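Local structure of sister chromatid cohesion protein (5T8V) at residues F973-K985 / V1028-S1042. The protein probably loads cohesin onto chromatin, this chain being the C-terminal, HEAT-repeat portion of the longer Scc2 protein. Sequence-based numbering, arbitrary orientation.
Sequences FDRYSLIVGMAGK and VRKPALDCVGLVCQS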
ATOM      1  N   PHE A 973     -36.678  -5.034  55.933  1.00 43.67           N
ATOM      2  CA  PHE A 973     -36.653  -6.432  55.519  1.00 41.50           C
ATOM      3  C   PHE A 973     -35.689  -6.649  54.362  1.00 39.82           C
ATOM      4  O   PHE A 973     -34.994  -7.669  54.309  1.00 39.09           O
ATOM      5  CB  PHE A 973     -38.044  -6.906  55.116  1.00 43.47           C
ATOM      6  CG  PHE A 973     -38.020  -8.173  54.319  1.00 42.97           C
ATOM      7  CD1 PHE A 973     -37.796  -9.386  54.942  1.00 42.31           C
ATOM      8  CD2 PHE A 973     -38.184  -8.148  52.945  1.00 43.20           C
ATOM      9  CE1 PHE A 973     -37.750 -10.553  54.216  1.00 41.71           C
ATOM     10  CE2 PHE A 973     -38.142  -9.318  52.209  1.00 42.49           C
ATOM     11  CZ  PHE A 973     -37.927 -10.522  52.846  1.00 41.74           C
ATOM     12  N   ASP A 974     -35.659  -5.721  53.404  1.00 39.83           N
ATOM     13  CA  ASP A 974     -34.699  -5.833  52.314  1.00 39.16           C
ATOM     14  C   ASP A 974     -33.290  -6.002  52.860  1.00 38.64           C
ATOM     15  O   ASP A 974     -32.528  -6.857  52.392  1.00 37.91           O
ATOM     16  CB  ASP A 974     -34.779  -4.603  51.409  1.00 39.85           C
ATOM     17  CG  ASP A 974     -33.836  -4.688  50.223  1.00 39.44           C
ATOM     18  OD1 ASP A 974     -32.627  -4.431  50.405  1.00 39.20           O
ATOM     19  OD2 ASP A 974     -34.302  -5.009  49.110  1.00 39.55           O
ATOM     20  N   ARG A 975     -32.931  -5.207  53.870  1.00 51.23           N
ATOM     21  CA  ARG A 975     -31.584  -5.301  54.416  1.00 51.15           C
ATOM     22  C   ARG A 975     -31.384  -6.596  55.195  1.00 50.46           C
ATOM     23  O   ARG A 975     -30.334  -7.236  55.082  1.00 49.38           O
ATOM     24  CB  ARG A 975     -31.285  -4.091  55.302  1.00 52.58           C
ATOM     25  CG  ARG A 975     -29.802  -3.855  55.523  1.00 52.96           C
ATOM     26  CD  ARG A 975     -29.116  -3.416  54.234  1.00 54.28           C
ATOM     27  NE  ARG A 975     -27.665  -3.428  54.343  1.00 54.36           N
ATOM     28  CZ  ARG A 975     -26.845  -3.200  53.324  1.00 54.97           C
ATOM     29  NH1 ARG A 975     -27.332  -2.941  52.116  1.00 54.10           N
ATOM     30  NH2 ARG A 975     -25.534  -3.231  53.510  1.00 55.62           N
ATOM     31  N   TYR A 976     -32.373  -6.999  55.994  1.00 51.89           N
ATOM     32  CA  TYR A 976     -32.268  -8.260  56.721  1.00 52.04           C
ATOM     33  C   TYR A 976     -32.019  -9.418  55.761  1.00 49.75           C
ATOM     34  O   TYR A 976     -31.030 -10.152  55.887  1.00 48.14           O
ATOM     35  CB  TYR A 976     -33.541  -8.504  57.536  1.00 54.45           C
ATOM     36  CG  TYR A 976     -33.738  -7.567  58.711  1.00 56.95           C
ATOM     37  CD1 TYR A 976     -32.662  -7.136  59.478  1.00 57.41           C
ATOM     38  CD2 TYR A 976     -35.008  -7.120  59.058  1.00 58.91           C
ATOM     39  CE1 TYR A 976     -32.844  -6.286  60.551  1.00 59.71           C
ATOM     40  CE2 TYR A 976     -35.198  -6.269  60.130  1.00 60.98           C
ATOM     41  CZ  TYR A 976     -34.114  -5.856  60.874  1.00 62.22           C
ATOM     42  OH  TYR A 976     -34.299  -5.009  61.942  1.00 65.67           O
ATOM     43  N   SER A 977     -32.916  -9.593  54.789  1.00 45.91           N
ATOM     44  CA  SER A 977     -32.776 -10.677  53.824  1.00 44.10           C
ATOM     45  C   SER A 977     -31.476 -10.568  53.043  1.00 42.23           C
ATOM     46  O   SER A 977     -30.884 -11.591  52.683  1.00 41.86           O
ATOM     47  CB  SER A 977     -33.961 -10.675  52.862  1.00 45.38           C
ATOM     48  OG  SER A 977     -33.878  -9.582  51.965  1.00 46.60           O
ATOM     49  N   LEU A 978     -31.023  -9.348  52.754  1.00 42.74           N
ATOM     50  CA  LEU A 978     -29.756  -9.191  52.049  1.00 42.05           C
ATOM     51  C   LEU A 978     -28.600  -9.713  52.895  1.00 40.95           C
ATOM     52  O   LEU A 978     -27.745 -10.465  52.409  1.00 40.53           O
ATOM     53  CB  LEU A 978     -29.540  -7.724  51.678  1.00 42.56           C
ATOM     54  CG  LEU A 978     -28.260  -7.438  50.889  1.00 42.34           C
ATOM     55  CD1 LEU A 978     -28.294  -8.118  49.531  1.00 42.55           C
ATOM     56  CD2 LEU A 978     -28.037  -5.942  50.732  1.00 43.27           C
ATOM     57  N   ILE A 979     -28.561  -9.326  54.172  1.00 36.73           N
ATOM     58  CA  ILE A 979     -27.488  -9.769  55.060  1.00 36.87           C
ATOM     59  C   ILE A 979     -27.511 -11.287  55.199  1.00 36.90           C
ATOM     60  O   ILE A 979     -26.481 -11.957  55.058  1.00 36.83           O
ATOM     61  CB  ILE A 979     -27.607  -9.075  56.430  1.00 37.65           C
ATOM     62  CG1 ILE A 979     -27.449  -7.561  56.270  1.00 37.93           C
ATOM     63  CG2 ILE A 979     -26.559  -9.617  57.406  1.00 38.07           C
ATOM     64  CD1 ILE A 979     -27.809  -6.765  57.514  1.00 39.01           C
ATOM     65  N   VAL A 980     -28.686 -11.850  55.486  1.00 37.20           N
ATOM     66  CA  VAL A 980     -28.798 -13.302  55.602  1.00 37.53           C
ATOM     67  C   VAL A 980     -28.327 -13.976  54.320  1.00 37.15           C
ATOM     68  O   VAL A 980     -27.595 -14.974  54.356  1.00 37.48           O
ATOM     69  CB  VAL A 980     -30.246 -13.698  55.948  1.00 38.04           C
ATOM     70  CG1 VAL A 980     -30.401 -15.219  55.973  1.00 38.64           C
ATOM     71  CG2 VAL A 980     -30.652 -13.102  57.287  1.00 38.73           C
ATOM     72  N   GLY A 981     -28.731 -13.441  53.168  1.00 41.18           N
ATOM     73  CA  GLY A 981     -28.398 -14.083  51.907  1.00 41.58           C
ATOM     74  C   GLY A 981     -26.909 -14.066  51.626  1.00 41.11           C
ATOM     75  O   GLY A 981     -26.322 -15.090  51.260  1.00 41.77           O
ATOM     76  N   MET A 982     -26.276 -12.903  51.790  1.00 51.65           N
ATOM     77  CA  MET A 982     -24.835 -12.823  51.580  1.00 51.37           C
ATOM     78  C   MET A 982     -24.090 -13.717  52.562  1.00 51.38           C
ATOM     79  O   MET A 982     -23.145 -14.423  52.183  1.00 51.95           O
ATOM     80  CB  MET A 982     -24.371 -11.372  51.711  1.00 51.63           C
ATOM     81  CG  MET A 982     -24.957 -10.430  50.665  1.00 52.72           C
ATOM     82  SD  MET A 982     -24.792 -11.030  48.969  1.00 54.82           S
ATOM     83  CE  MET A 982     -23.101 -11.589  48.958  1.00 54.60           C
ATOM     84  N   ALA A 983     -24.504 -13.703  53.830  1.00 42.63           N
ATOM     85  CA  ALA A 983     -23.899 -14.590  54.817  1.00 42.76           C
ATOM     86  C   ALA A 983     -23.966 -16.037  54.350  1.00 44.40           C
ATOM     87  O   ALA A 983     -22.958 -16.751  54.351  1.00 44.83           O
ATOM     88  CB  ALA A 983     -24.595 -14.422  56.167  1.00 42.54           C
ATOM     89  N   GLY A 984     -25.152 -16.483  53.934  1.00 40.38           N
ATOM     90  CA  GLY A 984     -25.280 -17.827  53.398  1.00 42.15           C
ATOM     91  C   GLY A 984     -24.399 -18.063  52.187  1.00 42.42           C
ATOM     92  O   GLY A 984     -23.935 -19.183  51.962  1.00 44.14           O
ATOM     93  N   LYS A 985     -24.150 -17.015  51.398  1.00 39.65           N
ATOM     94  CA  LYS A 985     -23.325 -17.170  50.204  1.00 40.85           C
ATOM     95  C   LYS A 985     -21.867 -17.417  50.568  1.00 42.48           C
ATOM     96  O   LYS A 985     -21.227 -18.322  50.019  1.00 43.78           O
ATOM     97  CB  LYS A 985     -23.449 -15.933  49.312  1.00 39.53           C
ATOM     98  CG  LYS A 985     -22.581 -15.993  48.058  1.00 39.90           C
ATOM     99  CD  LYS A 985     -22.851 -14.820  47.131  1.00 39.19           C
ATOM    100  CE  LYS A 985     -21.957 -14.856  45.901  1.00 39.62           C
ATOM    101  NZ  LYS A 985     -22.606 -14.222  44.718  1.00 39.89           N
ATOM    102  N   VAL A1028     -40.957  -6.717  48.524  1.00 52.46           N
ATOM    103  CA  VAL A1028     -40.675  -7.773  49.491  1.00 51.68           C
ATOM    104  C   VAL A1028     -40.310  -9.077  48.794  1.00 49.34           C
ATOM    105  O   VAL A1028     -39.347  -9.744  49.171  1.00 47.74           O
ATOM    106  CB  VAL A1028     -41.881  -7.961  50.437  1.00 54.62           C
ATOM    107  CG1 VAL A1028     -41.678  -9.165  51.354  1.00 54.66           C
ATOM    108  CG2 VAL A1028     -42.103  -6.701  51.259  1.00 56.09           C
ATOM    109  N   ARG A1029     -41.078  -9.456  47.770  1.00 57.12           N
ATOM    110  CA  ARG A1029     -40.787 -10.689  47.049  1.00 54.23           C
ATOM    111  C   ARG A1029     -39.410 -10.647  46.402  1.00 50.86           C
ATOM    112  O   ARG A1029     -38.759 -11.690  46.268  1.00 49.97           O
ATOM    113  CB  ARG A1029     -41.856 -10.943  45.986  1.00 55.48           C
ATOM    114  CG  ARG A1029     -43.231 -11.274  46.541  1.00 57.62           C
ATOM    115  CD  ARG A1029     -44.224 -11.520  45.419  1.00 59.39           C
ATOM    116  NE  ARG A1029     -43.912 -12.734  44.669  1.00 58.98           N
ATOM    117  CZ  ARG A1029     -44.474 -13.069  43.512  1.00 59.88           C
ATOM    118  NH1 ARG A1029     -45.382 -12.278  42.954  1.00 61.29           N
ATOM    119  NH2 ARG A1029     -44.125 -14.196  42.906  1.00 58.83           N
ATOM    120  N   LYS A1030     -38.945  -9.458  45.992  1.00 45.89           N
ATOM    121  CA  LYS A1030     -37.644  -9.386  45.324  1.00 42.89           C
ATOM    122  C   LYS A1030     -36.512  -9.744  46.276  1.00 40.76           C
ATOM    123  O   LYS A1030     -35.831 -10.760  46.051  1.00 39.33           O
ATOM    124  CB  LYS A1030     -37.454  -8.007  44.685  1.00 42.81           C
ATOM    125  CG  LYS A1030     -36.074  -7.821  44.064  1.00 42.14           C
ATOM    126  CD  LYS A1030     -35.865  -6.419  43.525  1.00 43.09           C
ATOM    127  CE  LYS A1030     -34.430  -6.222  43.055  1.00 42.21           C
ATOM    128  NZ  LYS A1030     -33.443  -6.420  44.156  1.00 41.76           N
ATOM    129  N   PRO A1031     -36.253  -8.985  47.346  1.00 43.99           N
ATOM    130  CA  PRO A1031     -35.103  -9.311  48.204  1.00 41.98           C
ATOM    131  C   PRO A1031     -35.215 -10.662  48.885  1.00 41.17           C
ATOM    132  O   PRO A1031     -34.186 -11.225  49.284  1.00 40.38           O
ATOM    133  CB  PRO A1031     -35.089  -8.164  49.223  1.00 42.42           C
ATOM    134  CG  PRO A1031     -36.488  -7.668  49.252  1.00 44.25           C
ATOM    135  CD  PRO A1031     -37.011  -7.831  47.863  1.00 45.15           C
ATOM    136  N   ALA A1032     -36.426 -11.204  49.032  1.00 38.15           N
ATOM    137  CA  ALA A1032     -36.575 -12.554  49.567  1.00 39.12           C
ATOM    138  C   ALA A1032     -36.018 -13.585  48.595  1.00 39.13           C
ATOM    139  O   ALA A1032     -35.183 -14.422  48.965  1.00 39.49           O
ATOM    140  CB  ALA A1032     -38.047 -12.839  49.867  1.00 40.51           C
ATOM    141  N   LEU A1033     -36.471 -13.537  47.339  1.00 41.50           N
ATOM    142  CA  LEU A1033     -35.954 -14.453  46.330  1.00 40.79           C
ATOM    143  C   LEU A1033     -34.459 -14.253  46.123  1.00 39.28           C
ATOM    144  O   LEU A1033     -33.715 -15.220  45.923  1.00 39.13           O
ATOM    145  CB  LEU A1033     -36.718 -14.267  45.020  1.00 41.08           C
ATOM    146  CG  LEU A1033     -38.148 -14.813  45.064  1.00 42.84           C
ATOM    147  CD1 LEU A1033     -38.965 -14.258  43.917  1.00 44.06           C
ATOM    148  CD2 LEU A1033     -38.152 -16.337  45.032  1.00 43.13           C
ATOM    149  N   ASP A1034     -33.998 -13.001  46.171  1.00 41.59           N
ATOM    150  CA  ASP A1034     -32.565 -12.735  46.105  1.00 40.56           C
ATOM    151  C   ASP A1034     -31.835 -13.444  47.239  1.00 40.64           C
ATOM    152  O   ASP A1034     -30.809 -14.104  47.024  1.00 40.13           O
ATOM    153  CB  ASP A1034     -32.316 -11.227  46.161  1.00 40.66           C
ATOM    154  CG  ASP A1034     -30.901 -10.851  45.771  1.00 41.17           C
ATOM    155  OD1 ASP A1034     -30.033 -11.747  45.722  1.00 41.68           O
ATOM    156  OD2 ASP A1034     -30.652  -9.652  45.518  1.00 41.49           O
ATOM    157  N   CYS A1035     -32.360 -13.325  48.459  1.00 41.17           N
ATOM    158  CA  CYS A1035     -31.745 -13.966  49.615  1.00 41.39           C
ATOM    159  C   CYS A1035     -31.659 -15.477  49.425  1.00 42.24           C
ATOM    160  O   CYS A1035     -30.570 -16.063  49.474  1.00 42.49           O
ATOM    161  CB  CYS A1035     -32.540 -13.619  50.874  1.00 41.76           C
ATOM    162  SG  CYS A1035     -32.064 -14.546  52.344  1.00 42.68           S
ATOM    163  N   VAL A1036     -32.803 -16.131  49.205  1.00 44.35           N
ATOM    164  CA  VAL A1036     -32.797 -17.586  49.057  1.00 46.00           C
ATOM    165  C   VAL A1036     -31.900 -18.014  47.903  1.00 46.10           C
ATOM    166  O   VAL A1036     -31.300 -19.096  47.944  1.00 47.11           O
ATOM    167  CB  VAL A1036     -34.232 -18.119  48.875  1.00 47.77           C
ATOM    168  CG1 VAL A1036     -34.869 -17.526  47.645  1.00 46.98           C
ATOM    169  CG2 VAL A1036     -34.234 -19.639  48.795  1.00 49.97           C
ATOM    170  N   GLY A1037     -31.801 -17.195  46.855  1.00 34.42           N
ATOM    171  CA  GLY A1037     -30.905 -17.526  45.758  1.00 34.05           C
ATOM    172  C   GLY A1037     -29.448 -17.492  46.179  1.00 34.30           C
ATOM    173  O   GLY A1037     -28.679 -18.418  45.890  1.00 34.83           O
ATOM    174  N   LEU A1038     -29.047 -16.419  46.870  1.00 34.73           N
ATOM    175  CA  LEU A1038     -27.683 -16.327  47.382  1.00 34.65           C
ATOM    176  C   LEU A1038     -27.363 -17.494  48.308  1.00 35.95           C
ATOM    177  O   LEU A1038     -26.244 -18.019  48.292  1.00 36.68           O
ATOM    178  CB  LEU A1038     -27.492 -14.999  48.116  1.00 34.52           C
ATOM    179  CG  LEU A1038     -27.578 -13.731  47.268  1.00 33.61           C
ATOM    180  CD1 LEU A1038     -27.998 -12.547  48.123  1.00 33.64           C
ATOM    181  CD2 LEU A1038     -26.243 -13.458  46.600  1.00 33.64           C
ATOM    182  N   VAL A1039     -28.330 -17.909  49.126  1.00 36.48           N
ATOM    183  CA  VAL A1039     -28.102 -19.032  50.030  1.00 37.99           C
ATOM    184  C   VAL A1039     -27.933 -20.323  49.240  1.00 38.52           C
ATOM    185  O   VAL A1039     -26.988 -21.089  49.461  1.00 39.68           O
ATOM    186  CB  VAL A1039     -29.251 -19.141  51.047  1.00 38.59           C
ATOM    187  CG1 VAL A1039     -29.103 -20.396  51.904  1.00 40.41           C
ATOM    188  CG2 VAL A1039     -29.300 -17.899  51.926  1.00 38.33           C
ATOM    189  N   CYS A1040     -28.848 -20.580  48.303  1.00 44.26           N
ATOM    190  CA  CYS A1040     -28.851 -21.858  47.598  1.00 45.50           C
ATOM    191  C   CYS A1040     -27.617 -22.018  46.721  1.00 45.55           C
ATOM    192  O   CYS A1040     -27.078 -23.125  46.602  1.00 47.08           O
ATOM    193  CB  CYS A1040     -30.119 -21.988  46.756  1.00 45.54           C
ATOM    194  SG  CYS A1040     -31.634 -22.147  47.719  1.00 46.75           S
ATOM    195  N   GLN A1041     -27.150 -20.933  46.096  1.00 41.11           N
ATOM    196  CA  GLN A1041     -26.030 -21.065  45.169  1.00 40.86           C
ATOM    197  C   GLN A1041     -24.795 -21.634  45.856  1.00 41.81           C
ATOM    198  O   GLN A1041     -23.967 -22.278  45.204  1.00 42.76           O
ATOM    199  CB  GLN A1041     -25.714 -19.715  44.521  1.00 39.75           C
ATOM    200  CG  GLN A1041     -24.850 -18.784  45.355  1.00 39.38           C
ATOM    201  CD  GLN A1041     -24.530 -17.498  44.628  1.00 38.26           C
ATOM    202  OE1 GLN A1041     -23.365 -17.133  44.479  1.00 38.46           O
ATOM    203  NE2 GLN A1041     -25.565 -16.805  44.164  1.00 37.45           N
ATOM    204  N   SER A1042     -24.655 -21.416  47.165  1.00 39.36           N
ATOM    205  CA  SER A1042     -23.545 -21.967  47.931  1.00 41.09           C
ATOM    206  C   SER A1042     -23.942 -23.173  48.774  1.00 42.76           C
ATOM    207  O   SER A1042     -23.060 -23.832  49.337  1.00 44.57           O
ATOM    208  CB  SER A1042     -22.942 -20.892  48.840  1.00 41.17           C
ATOM    209  OG  SER A1042     -22.287 -19.894  48.075  1.00 40.19           O
TER
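Phe973 reaches across to the first turns of helix 1026-1042: with chi1 at 163°, CG anti to the backbone N, the ring is carried toward that helix, with Ala1032 CB in plane at its edge and CE2 3.6 Å from Val1028 CG1. Asp974 lays its carboxylate against the ring of Pro1031, OD2 3.3 Å from Pro1031 CB. One turn on, Ser977 places OG 3.2 Å from Pro1031 O, and its own carbonyl faces Cys1035 CB. Such close parallel packing, axes 7.1 Å apart and inclined by only 10°, illustrates how neighbouring helices stack side by side in a HEAT-repeat solenoid; helix 919-935 packs on Leu978, Met982 and Leu1038, and helix 1009-1016 on Val980, Cys1035 and Val1039. Val980 CG1 meets Cys1035 SG. Small residues permit the closeness: Gly981 CA sits 4.1 Å from Cys1035 CA, and Leu1038 CB rests on the Gly981 carbonyl oxygen. Met982, bent at chi2 and chi3, brings SD back to both methyls of Leu1038. Val1039 CG2 lies near the CA atoms of both Gly981 and Gly984. Lys985 then runs out extended past Leu1038 CD2 to a weak hydrogen bond from NZ to Gln1041 OE1, while its carbonyl oxygen accepts a bond from Ser1042 OG (2.7 Å), received on a lone pair in the carbonyl plane.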